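Kappa-carrageenase (Zobellia galactanivorans, PDB 5OCR) probably hydrolyses kappa-carrageenan, with this chain forming the family 16 glycoside hydrolase part, a beta-jellyroll, of a longer secreted enzyme. Local coordinates at residues H74-N78 / I256-T260; R242-V246 / K263-L268; A52-N56 / P80-T84; G45-N49 / F119-S123. All coordinates share one frame; numbering follows the deposited sequence.

Interaction 1: H74-N78 / I256-T260; sequences HNANN and INPET
The first torsions of Asn-78 (chi1 -169°) and Asn-257 (chi1 -179°) both carry CG to the far side from the backbone N, which extends the two amides out of their loops until they meet. ND2 of Asn-78 gives OD1 of Asn-257 a nearly straight hydrogen bond of 2.9 Å, with the acceptor close to the plane of the Asn-78 amide and the two amide planes 42° apart. The same OD1 takes a second bond, from the backbone N of Glu-259 at 2.8 Å, arriving over the other face of its carbonyl plane. At the opposite end of the Asn-78 amide, OD1 receives NE2 of His-74 at 2.8 Å, lying in the imidazole plane at the ring edge. Used at both ends, the Asn-78 amide is fixed against flipping. CD of Pro-258 rests 3.4 Å from OD1 of Asn-78, while CG of Pro-258 comes 3.7 Å from NE2 of His-74. Glu-259 bends at chi2 and brings OE2 to the imidazole edge, 3.6 Å from CE1 of His-74, a nearby negative charge that would tend to favour a protonated ring. Outside the two segments, Phe-86 meets both the His-74 ring and Pro-258. The bond from Glu-259 N to Asn-257 OD1 defines an Asx turn, here in the surface loop between strand 252-255 and helix 262-267.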
# COMPACT_ATOMS: atom_id res chain seq x y z
N HIS A 74 -11.32 -7.17 -14.44
CA HIS A 74 -12.77 -6.96 -14.33
C HIS A 74 -13.42 -8.33 -14.29
O HIS A 74 -13.11 -9.20 -15.12
CB HIS A 74 -13.26 -6.20 -15.59
CG HIS A 74 -14.73 -5.93 -15.62
ND1 HIS A 74 -15.40 -5.83 -16.80
CD2 HIS A 74 -15.63 -5.60 -14.63
CE1 HIS A 74 -16.71 -5.54 -16.53
NE2 HIS A 74 -16.85 -5.41 -15.23
N ASN A 75 -14.35 -8.53 -13.36
CA ASN A 75 -15.06 -9.83 -13.31
C ASN A 75 -15.74 -10.17 -14.66
O ASN A 75 -16.42 -9.34 -15.25
CB ASN A 75 -16.10 -9.89 -12.22
CG ASN A 75 -15.51 -9.68 -10.83
OD1 ASN A 75 -14.28 -9.63 -10.66
ND2 ASN A 75 -16.37 -9.58 -9.84
N ALA A 76 -15.50 -11.39 -15.13
CA ALA A 76 -16.19 -11.94 -16.32
C ALA A 76 -17.67 -11.57 -16.27
O ALA A 76 -18.35 -11.72 -15.22
CB ALA A 76 -16.04 -13.47 -16.40
N ASN A 77 -18.17 -11.01 -17.39
CA ASN A 77 -19.63 -10.72 -17.56
C ASN A 77 -20.13 -9.54 -16.67
O ASN A 77 -21.34 -9.25 -16.57
CB ASN A 77 -20.47 -12.00 -17.28
CG ASN A 77 -19.99 -13.22 -18.06
OD1 ASN A 77 -19.55 -13.11 -19.20
ND2 ASN A 77 -20.09 -14.35 -17.49
N ASN A 78 -19.20 -8.88 -15.97
CA ASN A 78 -19.57 -7.80 -15.07
C ASN A 78 -20.43 -8.33 -13.90
O ASN A 78 -21.18 -7.61 -13.29
CB ASN A 78 -20.24 -6.59 -15.76
CG ASN A 78 -20.35 -5.38 -14.84
OD1 ASN A 78 -19.38 -5.00 -14.17
ND2 ASN A 78 -21.54 -4.81 -14.75
N ILE A 256 -18.49 0.87 -7.52
CA ILE A 256 -19.43 1.42 -8.58
C ILE A 256 -19.55 0.35 -9.65
O ILE A 256 -18.55 -0.24 -10.07
CB ILE A 256 -18.85 2.75 -9.15
CG1 ILE A 256 -18.61 3.74 -7.98
CG2 ILE A 256 -19.64 3.29 -10.34
CD1 ILE A 256 -18.42 5.18 -8.39
N ASN A 257 -20.76 0.04 -10.10
CA ASN A 257 -20.92 -0.82 -11.23
C ASN A 257 -20.42 -0.12 -12.50
O ASN A 257 -20.99 0.92 -12.90
CB ASN A 257 -22.41 -1.19 -11.35
CG ASN A 257 -22.71 -2.11 -12.50
OD1 ASN A 257 -21.92 -2.31 -13.43
ND2 ASN A 257 -23.93 -2.69 -12.45
N PRO A 258 -19.32 -0.66 -13.10
CA PRO A 258 -18.80 0.03 -14.22
C PRO A 258 -19.71 0.12 -15.40
O PRO A 258 -19.48 1.01 -16.18
CB PRO A 258 -17.40 -0.62 -14.43
CG PRO A 258 -17.60 -2.03 -13.99
CD PRO A 258 -18.61 -1.93 -12.86
N GLU A 259 -20.84 -0.65 -15.47
CA GLU A 259 -21.91 -0.42 -16.50
C GLU A 259 -23.02 0.61 -16.16
O GLU A 259 -23.96 0.86 -16.94
CB GLU A 259 -22.55 -1.74 -16.96
CG GLU A 259 -21.63 -2.96 -16.98
CD GLU A 259 -20.48 -2.93 -18.00
OE1 GLU A 259 -20.55 -2.12 -18.95
OE2 GLU A 259 -19.52 -3.74 -17.87
N THR A 260 -22.92 1.22 -15.00
CA THR A 260 -23.85 2.27 -14.60
C THR A 260 -23.25 3.65 -14.56
O THR A 260 -23.95 4.58 -14.15
CB THR A 260 -24.36 2.07 -13.15
OG1 THR A 260 -23.23 2.19 -12.19
CG2 THR A 260 -25.08 0.78 -13.08

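Interaction 2: R242-V246 / K263-L268; sequences RKPFV and KAREKL
Phe-245 and Pro-244 meet helix 262-267 along the flank formed by Ala-264 and Lys-267. CB of Ala-264 touches both loop residues, 3.7 Å from CD1 of Phe-245 and 3.6 Å from the carbonyl O of Pro-244. Further round the phenyl ring, CE1 of Phe-245 comes within 3.4 Å of the Ala-264 O, and CZ sits 3.6 Å from CB of Lys-267. CD2 of Leu-268 touches the ring more loosely, 4.3 Å from CE1 of Phe-245. The pyrrolidine of Pro-244 packs on aliphatic groups: its CB is 3.9 Å from CB of Lys-263, and its CG faces CG of Lys-267, whose chain crosses the proline at about a right angle. No hydrogen bond joins the two segments, so shape complementarity carries the contact. The loop presents its two rings through a type VI turn: the peptide before Pro-244 is cis, and Phe-245 N closes the turn on Arg-242 O at 2.9 Å. With CG of Phe-245 turned away from its own carbonyl carbon (chi1 -61°), the ring swings from the end of this turn toward the helix. Lys-267, bent at chi2, leads its ammonium group past Pro-244 to a hydrogen bond with the backbone O of Glu-113. Asp-261 OD2, just ahead of the helix, accepts from Ala-264 N. Beyond Phe-245 lies the ring of Phe-86, and Arg-242 forms a salt bridge with Glu-143.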
# COMPACT_ATOMS: atom_id res chain seq x y z
N ARG A 242 -9.62 2.51 -7.27
CA ARG A 242 -9.99 3.87 -6.93
C ARG A 242 -11.03 4.43 -7.92
O ARG A 242 -11.42 3.79 -8.85
CB ARG A 242 -8.78 4.83 -7.06
CG ARG A 242 -7.64 4.39 -6.12
CD ARG A 242 -8.03 4.70 -4.68
NE ARG A 242 -6.89 4.50 -3.71
CZ ARG A 242 -6.69 3.37 -3.00
NH1 ARG A 242 -7.47 2.28 -3.20
NH2 ARG A 242 -5.71 3.29 -2.09
N LYS A 243 -11.42 5.66 -7.63
CA LYS A 243 -12.40 6.32 -8.49
C LYS A 243 -11.78 6.37 -9.92
O LYS A 243 -10.50 6.60 -10.06
CB LYS A 243 -12.63 7.63 -7.84
CG LYS A 243 -12.17 8.82 -8.58
CD LYS A 243 -12.97 9.93 -7.91
CE LYS A 243 -12.56 11.31 -8.38
NZ LYS A 243 -13.34 11.67 -9.58
N PRO A 244 -12.58 6.19 -11.00
CA PRO A 244 -14.02 6.22 -11.05
C PRO A 244 -14.70 4.87 -10.68
O PRO A 244 -15.91 4.77 -10.78
CB PRO A 244 -14.30 6.60 -12.52
CG PRO A 244 -13.21 5.88 -13.28
CD PRO A 244 -11.99 5.94 -12.32
N PHE A 245 -13.94 3.87 -10.23
CA PHE A 245 -14.54 2.55 -9.93
C PHE A 245 -14.99 2.42 -8.48
O PHE A 245 -15.55 1.41 -8.10
CB PHE A 245 -13.51 1.47 -10.20
CG PHE A 245 -13.06 1.42 -11.63
CD1 PHE A 245 -13.98 1.18 -12.66
CD2 PHE A 245 -11.72 1.63 -11.95
CE1 PHE A 245 -13.54 1.10 -13.99
CE2 PHE A 245 -11.27 1.55 -13.28
CZ PHE A 245 -12.16 1.27 -14.28
N VAL A 246 -14.71 3.42 -7.65
CA VAL A 246 -15.22 3.40 -6.30
C VAL A 246 -15.65 4.83 -5.99
O VAL A 246 -15.21 5.79 -6.63
CB VAL A 246 -14.15 2.99 -5.29
CG1 VAL A 246 -13.41 1.73 -5.73
CG2 VAL A 246 -13.07 4.06 -5.23
N LYS A 263 -17.88 7.32 -16.70
CA LYS A 263 -16.39 7.40 -16.52
C LYS A 263 -15.79 6.03 -16.24
O LYS A 263 -14.76 5.65 -16.84
CB LYS A 263 -15.99 8.48 -15.51
CG LYS A 263 -16.25 9.86 -16.13
CD LYS A 263 -17.02 10.75 -15.18
CE LYS A 263 -16.07 11.59 -14.34
NZ LYS A 263 -15.11 12.36 -15.19
N ALA A 264 -16.47 5.27 -15.39
CA ALA A 264 -16.06 3.88 -15.15
C ALA A 264 -16.13 3.02 -16.40
O ALA A 264 -15.14 2.37 -16.71
CB ALA A 264 -16.80 3.28 -13.96
N ARG A 265 -17.25 3.06 -17.16
CA ARG A 265 -17.34 2.34 -18.42
C ARG A 265 -16.22 2.70 -19.41
O ARG A 265 -15.60 1.80 -20.02
CB ARG A 265 -18.72 2.52 -19.06
CG ARG A 265 -18.99 1.43 -20.07
CD ARG A 265 -20.46 1.62 -20.43
NE ARG A 265 -20.92 0.82 -21.56
CZ ARG A 265 -20.68 1.13 -22.81
NH1 ARG A 265 -19.99 2.22 -23.14
NH2 ARG A 265 -21.13 0.34 -23.74
N GLU A 266 -15.96 3.98 -19.58
CA GLU A 266 -14.91 4.26 -20.57
C GLU A 266 -13.53 3.82 -20.10
O GLU A 266 -12.74 3.34 -20.92
CB GLU A 266 -14.98 5.66 -21.15
CG GLU A 266 -14.86 6.76 -20.13
CD GLU A 266 -14.02 7.90 -20.65
OE1 GLU A 266 -13.57 7.82 -21.83
OE2 GLU A 266 -13.79 8.87 -19.88
N LYS A 267 -13.23 3.89 -18.81
CA LYS A 267 -11.94 3.26 -18.34
C LYS A 267 -11.85 1.72 -18.44
O LYS A 267 -10.77 1.15 -18.29
CB LYS A 267 -11.59 3.65 -16.90
CG LYS A 267 -11.28 5.11 -16.77
CD LYS A 267 -10.04 5.28 -15.94
CE LYS A 267 -9.66 6.73 -15.95
NZ LYS A 267 -8.21 6.73 -16.25
N LEU A 268 -12.97 1.00 -18.61
CA LEU A 268 -12.87 -0.48 -18.80
C LEU A 268 -12.02 -0.92 -19.95
O LEU A 268 -11.43 -2.02 -19.92
CB LEU A 268 -14.25 -1.15 -18.90
CG LEU A 268 -15.10 -1.19 -17.65
CD1 LEU A 268 -16.44 -1.68 -18.17
CD2 LEU A 268 -14.55 -2.14 -16.56

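Interaction 3: A52-N56 / P80-T84; sequences AWKWN and PDGGT
A type I' beta turn from Asp-81 to Thr-84, in the loop between strands 67-74 and 86-97, receives the ammonium group of Lys-54. NZ of Lys-54 donates to the backbone O of Asp-81 at 3.0 Å and, weakly, to the O of Gly-82 at 3.2 Å. The Lys-54 chain runs extended as far as CE, then bends at chi4 (66°) to turn NZ onto these carbonyls. Asp-81 O also accepts from Thr-84 N inside the turn, and the two donors approach opposite faces of its carbonyl plane. The Asp-81 carboxylate crosses the lysine chain instead of pairing with its charge: OD2 lies 3.2 Å from CD of Lys-54 but 4.9 Å from NZ. Replacing Lys-54 by a leucine would probably leave the Asp-81 and Gly-82 carbonyls without this charged donor, and the turn without its ammonium tie to strand 54-55. That strand pairs in parallel with strand 86-97 in the family 16 jellyroll. Both glycines of the turn have positive phi, and a CB on Gly-82 would run into NZ of Lys-54. At the end of the turn, CG2 of Thr-84 packs on the peptide between Ala-52 and Trp-53, 3.5 Å from the carbonyl C of Ala-52.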
# COMPACT_ATOMS: atom_id res chain seq x y z
N ALA A 52 -14.49 -2.84 -1.71
CA ALA A 52 -14.66 -2.50 -3.08
C ALA A 52 -14.14 -3.44 -4.12
O ALA A 52 -14.38 -3.21 -5.28
CB ALA A 52 -14.24 -1.04 -3.39
N TRP A 53 -13.36 -4.49 -3.75
CA TRP A 53 -12.91 -5.48 -4.72
C TRP A 53 -12.47 -6.69 -3.97
O TRP A 53 -12.46 -6.60 -2.76
CB TRP A 53 -11.74 -4.92 -5.56
CG TRP A 53 -10.47 -4.67 -4.78
CD1 TRP A 53 -9.41 -5.57 -4.63
CD2 TRP A 53 -10.06 -3.46 -4.07
NE1 TRP A 53 -8.41 -5.02 -3.86
CE2 TRP A 53 -8.71 -3.74 -3.52
CE3 TRP A 53 -10.67 -2.21 -3.77
CZ2 TRP A 53 -8.03 -2.80 -2.68
CZ3 TRP A 53 -9.99 -1.28 -2.98
CH2 TRP A 53 -8.69 -1.56 -2.46
N LYS A 54 -12.12 -7.77 -4.63
CA LYS A 54 -11.59 -8.96 -3.98
C LYS A 54 -10.19 -9.35 -4.48
O LYS A 54 -9.75 -8.87 -5.54
CB LYS A 54 -12.52 -10.14 -4.22
CG LYS A 54 -13.72 -9.95 -3.26
CD LYS A 54 -14.89 -10.81 -3.53
CE LYS A 54 -15.89 -10.62 -2.37
NZ LYS A 54 -16.42 -9.24 -2.36
N TRP A 55 -9.53 -10.22 -3.75
CA TRP A 55 -8.21 -10.65 -4.15
C TRP A 55 -8.31 -11.95 -4.84
O TRP A 55 -9.12 -12.79 -4.41
CB TRP A 55 -7.32 -10.82 -2.91
CG TRP A 55 -7.28 -9.58 -2.08
CD1 TRP A 55 -7.83 -9.38 -0.80
CD2 TRP A 55 -6.58 -8.31 -2.42
NE1 TRP A 55 -7.51 -8.14 -0.32
CE2 TRP A 55 -6.82 -7.41 -1.29
CE3 TRP A 55 -5.85 -7.85 -3.53
CZ2 TRP A 55 -6.30 -6.12 -1.25
CZ3 TRP A 55 -5.32 -6.56 -3.49
CH2 TRP A 55 -5.59 -5.68 -2.40
N ASN A 56 -7.54 -12.14 -5.88
CA ASN A 56 -7.37 -13.46 -6.52
C ASN A 56 -5.94 -13.61 -6.96
O ASN A 56 -5.55 -13.38 -8.14
CB ASN A 56 -8.37 -13.65 -7.73
CG ASN A 56 -8.37 -15.11 -8.25
OD1 ASN A 56 -7.42 -15.85 -8.00
ND2 ASN A 56 -9.37 -15.47 -9.01
N PRO A 80 -21.24 -9.33 -10.30
CA PRO A 80 -20.75 -9.05 -8.93
C PRO A 80 -20.43 -10.32 -8.13
O PRO A 80 -21.14 -11.36 -8.27
CB PRO A 80 -21.93 -8.32 -8.25
CG PRO A 80 -23.13 -8.53 -9.11
CD PRO A 80 -22.63 -8.86 -10.52
N ASP A 81 -19.43 -10.21 -7.24
CA ASP A 81 -19.17 -11.25 -6.29
C ASP A 81 -19.20 -10.59 -4.95
O ASP A 81 -18.29 -9.83 -4.65
CB ASP A 81 -17.75 -11.76 -6.57
CG ASP A 81 -17.36 -12.89 -5.65
OD1 ASP A 81 -18.24 -13.56 -5.07
OD2 ASP A 81 -16.15 -13.07 -5.46
N GLY A 82 -20.25 -10.77 -4.15
CA GLY A 82 -20.22 -10.11 -2.84
C GLY A 82 -20.12 -8.60 -2.94
O GLY A 82 -19.33 -7.96 -2.22
N GLY A 83 -20.88 -8.06 -3.88
CA GLY A 83 -21.01 -6.57 -4.04
C GLY A 83 -19.87 -5.93 -4.87
O GLY A 83 -19.77 -4.68 -4.92
N THR A 84 -18.95 -6.73 -5.43
CA THR A 84 -17.78 -6.14 -6.09
C THR A 84 -17.59 -6.69 -7.50
O THR A 84 -18.09 -7.79 -7.82
CB THR A 84 -16.49 -6.37 -5.27
OG1 THR A 84 -16.13 -7.75 -5.20
CG2 THR A 84 -16.70 -5.85 -3.85

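Interaction 4: G45-N49 / F119-S123; sequences GNLPN and FWLYS
The phenol oxygen OH of Tyr-122, hydrogen-bonded to NZ of Lys-92, stands against the ring of Pro-48, 3.1 Å from its CD. Lys-92 NZ also bonds Asn-46 O, so one ammonium group bridges the two segments. Pro-48 N lies 3.3 Å from the same phenol oxygen but has no hydrogen to share, and this meeting is plain packing. The proline's CG touches both aromatic residues, 3.8 Å from CZ2 of Trp-120 and 3.9 Å from CZ of Tyr-122. Two residues apart on one strand, these side chains rise on the same side, each with CG between the backbone N and the carbonyl carbon (chi1 56° and 76°), and CH2 of Trp-120 lies 3.8 Å above the Tyr-122 ring plane, toward its rim. With a glycine in place of Pro-48, the indole corner and the phenol would probably lose their shared apolar neighbour, opening a gap between loop and strand. Trp-120 touches Glu-138 and Asp-140, part of a Glu-x-Asp-x-x-Glu sequence characteristic of the family 16 active site, consistent with a place near the substrate cleft. Strand 115-122 runs between strands 134-144 and 233-241, and Pro-48 reaches across to Ile-90 of strand 86-97.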
# COMPACT_ATOMS: atom_id res chain seq x y z
N GLY A 45 -6.86 -15.83 2.09
CA GLY A 45 -7.47 -15.97 3.39
C GLY A 45 -7.19 -14.74 4.22
O GLY A 45 -7.97 -13.77 4.24
N ASN A 46 -6.06 -14.72 4.83
CA ASN A 46 -5.71 -13.68 5.74
C ASN A 46 -5.31 -12.36 5.02
O ASN A 46 -4.23 -11.84 5.26
CB ASN A 46 -4.60 -14.28 6.59
CG ASN A 46 -4.97 -15.68 7.06
OD1 ASN A 46 -5.93 -15.85 7.80
ND2 ASN A 46 -4.26 -16.68 6.60
N LEU A 47 -6.18 -11.82 4.15
CA LEU A 47 -5.82 -10.60 3.31
C LEU A 47 -6.68 -9.41 3.72
O LEU A 47 -7.75 -9.63 4.34
CB LEU A 47 -5.98 -10.92 1.80
CG LEU A 47 -5.06 -12.06 1.33
CD1 LEU A 47 -5.37 -12.46 -0.10
CD2 LEU A 47 -3.57 -11.67 1.51
N PRO A 48 -6.28 -8.15 3.37
CA PRO A 48 -7.08 -7.00 3.86
C PRO A 48 -8.53 -7.07 3.47
O PRO A 48 -8.91 -7.51 2.36
CB PRO A 48 -6.44 -5.74 3.19
CG PRO A 48 -5.20 -6.19 2.53
CD PRO A 48 -5.06 -7.69 2.68
N ASN A 49 -9.35 -6.67 4.44
CA ASN A 49 -10.78 -6.35 4.17
C ASN A 49 -10.85 -5.28 3.10
O ASN A 49 -10.18 -4.26 3.20
CB ASN A 49 -11.43 -5.88 5.48
CG ASN A 49 -11.75 -7.05 6.39
OD1 ASN A 49 -12.15 -8.12 5.92
ND2 ASN A 49 -11.57 -6.86 7.71
N PHE A 119 2.67 0.31 -1.45
CA PHE A 119 3.56 -0.52 -0.60
C PHE A 119 3.25 -0.05 0.82
O PHE A 119 3.30 1.17 1.10
CB PHE A 119 5.01 -0.15 -1.00
CG PHE A 119 6.08 -0.78 -0.15
CD1 PHE A 119 5.96 -2.15 0.34
CD2 PHE A 119 7.33 -0.12 0.02
CE1 PHE A 119 7.04 -2.70 1.05
CE2 PHE A 119 8.37 -0.71 0.72
CZ PHE A 119 8.23 -2.02 1.25
N TRP A 120 2.93 -0.97 1.74
CA TRP A 120 2.40 -0.50 3.02
C TRP A 120 2.51 -1.58 4.06
O TRP A 120 2.71 -2.77 3.72
CB TRP A 120 0.95 0.01 2.85
CG TRP A 120 -0.04 -0.97 2.25
CD1 TRP A 120 -0.02 -1.56 0.96
CD2 TRP A 120 -1.23 -1.49 2.91
NE1 TRP A 120 -1.12 -2.35 0.80
CE2 TRP A 120 -1.86 -2.39 1.97
CE3 TRP A 120 -1.84 -1.27 4.15
CZ2 TRP A 120 -3.11 -3.03 2.25
CZ3 TRP A 120 -3.04 -1.99 4.48
CH2 TRP A 120 -3.68 -2.82 3.55
N LEU A 121 2.45 -1.18 5.31
CA LEU A 121 2.67 -2.10 6.47
C LEU A 121 1.39 -1.98 7.28
O LEU A 121 0.92 -0.88 7.50
CB LEU A 121 3.89 -1.68 7.34
CG LEU A 121 5.08 -1.13 6.49
CD1 LEU A 121 6.17 -0.53 7.38
CD2 LEU A 121 5.67 -2.25 5.63
N TYR A 122 0.77 -3.10 7.76
CA TYR A 122 -0.44 -2.91 8.55
C TYR A 122 -0.57 -4.06 9.54
O TYR A 122 -0.05 -5.16 9.32
CB TYR A 122 -1.72 -2.78 7.72
CG TYR A 122 -2.27 -4.05 7.13
CD1 TYR A 122 -1.60 -4.71 6.08
CD2 TYR A 122 -3.46 -4.55 7.59
CE1 TYR A 122 -2.12 -5.87 5.50
CE2 TYR A 122 -4.01 -5.68 7.02
CZ TYR A 122 -3.33 -6.35 6.00
OH TYR A 122 -3.91 -7.50 5.51
N SER A 123 -1.21 -3.72 10.68
CA SER A 123 -1.44 -4.76 11.74
C SER A 123 -2.81 -5.34 11.73
O SER A 123 -3.67 -4.95 10.97
CB SER A 123 -1.36 -4.16 13.13
OG SER A 123 -2.33 -3.12 13.32

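How the interactions relate
From the N terminus, 45-49 opens interaction 4 and 52-56 opens interaction 3, which closes at 80-84 and is nested inside the loop that 119-123 completes. Between 52-56 and 80-84, segment 74-78 opens interaction 1, closed only at 256-260, so interaction 1 crosses interactions 3 and 4. It also crosses interaction 2, in series after both. At one end of the jellyroll, interaction 1 joins the loop after strand 67-74 to the one before helix 262-267, interaction 2 joins the loop after strand 233-241 to that helix, and interaction 3 joins strand 54-55 to the loop before strand 86-97; all three touch. Interaction 4, nearer the chain's centre, meets interaction 3 through Trp-55 NE1, which bonds Pro-48 O.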